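Local coordinates for protein tyrosine aminotransferase (Leishmania infantum, PDB 4IX8) that probably catalyses the transfer of the amino group from L-tyrosine to 2-oxoglutarate, using pyridoxal 5'-phosphate as its cofactor, at residues I164-C167 and A168-P172. Residues are numbered along the deposited sequence; the frame is centred on the assembly and turned at random.
Sequences ILVC and APSFP
The flat carbonyl group of Cys167 has Cys167 SG and Ser170 CB on one side of its plane, each set obliquely, the carbon beyond the oxygen, while Ala168 CB lies off the other, beyond the nitrogen edge. Ser170 OG meets the oxygen end from slightly out of the plane, 2.9 Å from Cys167 O; this hydrogen bond is weak and unsettled, as the one proton has another acceptor within reach. Ser170 CB is 3.0 Å from Cys167 O, a tight contact. The hydroxyl sits between the serine's own backbone N and carbonyl carbon (chi1 50°), which turns it back toward the strand. Next to it, the sulfur of Cys167 lies alongside the serine methylene, SG to CB 3.9 Å, while the methyl Val166 CG1 approaches Ser170 OG loosely at 4.3 Å. A cis peptide bond between Ala168 and Pro169 shapes the bend that brings Ser170 back to Cys167. The turn is buried in a fold type I PLP enzyme, at the beta-to-alpha junction of a beta-alpha-beta crossover: strand 163-168 leads into helix 173-181, whose Tyr174 packs on Val166, and then into parallel strand 184-191, where Tyr188 and Leu190 touch Cys167. Strand 211-217 flanks it on the other side.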
loop_
_atom_site.group_PDB
_atom_site.type_symbol
_atom_site.label_atom_id
_atom_site.label_comp_id
_atom_site.label_asym_id
_atom_site.label_seq_id
_atom_site.Cartn_x
_atom_site.Cartn_y
_atom_site.Cartn_z
ATOM N N ILE A 164 -20.151 8.718 4.935
ATOM C CA ILE A 164 -20.186 7.620 5.910
ATOM C C ILE A 164 -20.164 8.173 7.326
ATOM O O ILE A 164 -19.689 9.286 7.548
ATOM C CB ILE A 164 -19.021 6.636 5.760
ATOM C CG1 ILE A 164 -17.686 7.368 5.775
ATOM C CG2 ILE A 164 -19.139 5.859 4.465
ATOM C CD1 ILE A 164 -16.523 6.401 5.871
ATOM N N LEU A 165 -20.721 7.408 8.266
ATOM C CA LEU A 165 -20.755 7.783 9.661
ATOM C C LEU A 165 -19.547 7.171 10.307
ATOM O O LEU A 165 -19.393 5.960 10.281
ATOM C CB LEU A 165 -22.047 7.325 10.360
ATOM C CG LEU A 165 -23.348 7.906 9.780
ATOM C CD1 LEU A 165 -24.535 7.576 10.655
ATOM C CD2 LEU A 165 -23.279 9.356 9.648
ATOM N N VAL A 166 -18.687 8.027 10.863
ATOM C CA VAL A 166 -17.421 7.618 11.506
ATOM C C VAL A 166 -17.335 8.188 12.927
ATOM O O VAL A 166 -17.716 9.342 13.158
ATOM C CB VAL A 166 -16.215 8.104 10.754
ATOM C CG1 VAL A 166 -14.930 7.577 11.403
ATOM C CG2 VAL A 166 -16.309 7.679 9.277
ATOM N N CYS A 167 -16.885 7.383 13.887
ATOM C CA CYS A 167 -16.727 7.872 15.251
ATOM C C CYS A 167 -15.702 9.001 15.301
ATOM O O CYS A 167 -14.773 9.043 14.504
ATOM C CB CYS A 167 -16.327 6.738 16.187
ATOM S SG CYS A 167 -14.886 5.928 15.531
ATOM N N ALA A 168 -15.888 9.913 16.253
ATOM C CA ALA A 168 -14.868 10.903 16.652
ATOM C C ALA A 168 -14.831 10.854 18.168
ATOM O O ALA A 168 -15.868 10.925 18.798
ATOM C CB ALA A 168 -15.196 12.297 16.195
ATOM N N PRO A 169 -13.643 10.745 18.772
ATOM C CA PRO A 169 -12.335 10.743 18.120
ATOM C C PRO A 169 -11.992 9.413 17.494
ATOM O O PRO A 169 -12.493 8.370 17.903
ATOM C CB PRO A 169 -11.376 11.080 19.264
ATOM C CG PRO A 169 -12.045 10.551 20.488
ATOM C CD PRO A 169 -13.537 10.717 20.241
ATOM N N SER A 170 -11.107 9.454 16.511
ATOM C CA SER A 170 -10.831 8.295 15.711
ATOM C C SER A 170 -9.449 8.347 15.136
ATOM O O SER A 170 -8.942 9.426 14.805
ATOM C CB SER A 170 -11.856 8.181 14.560
ATOM O OG SER A 170 -11.946 9.416 13.868
ATOM N N PHE A 171 -8.901 7.152 14.936
ATOM C CA PHE A 171 -7.725 6.901 14.101
ATOM C C PHE A 171 -7.893 7.706 12.815
ATOM O O PHE A 171 -8.892 7.560 12.144
ATOM C CB PHE A 171 -7.635 5.400 13.791
ATOM C CG PHE A 171 -6.481 5.004 12.904
ATOM C CD1 PHE A 171 -5.174 5.271 13.258
ATOM C CD2 PHE A 171 -6.713 4.309 11.725
ATOM C CE1 PHE A 171 -4.109 4.882 12.423
ATOM C CE2 PHE A 171 -5.667 3.918 10.898
ATOM C CZ PHE A 171 -4.369 4.215 11.236
ATOM N N PRO A 172 -6.949 8.595 12.498
ATOM C CA PRO A 172 -7.240 9.598 11.463
ATOM C C PRO A 172 -7.396 9.093 10.013
ATOM O O PRO A 172 -7.826 9.870 9.162
ATOM C CB PRO A 172 -6.036 10.542 11.527
ATOM C CG PRO A 172 -5.223 10.151 12.744
ATOM C CD PRO A 172 -5.655 8.804 13.184
#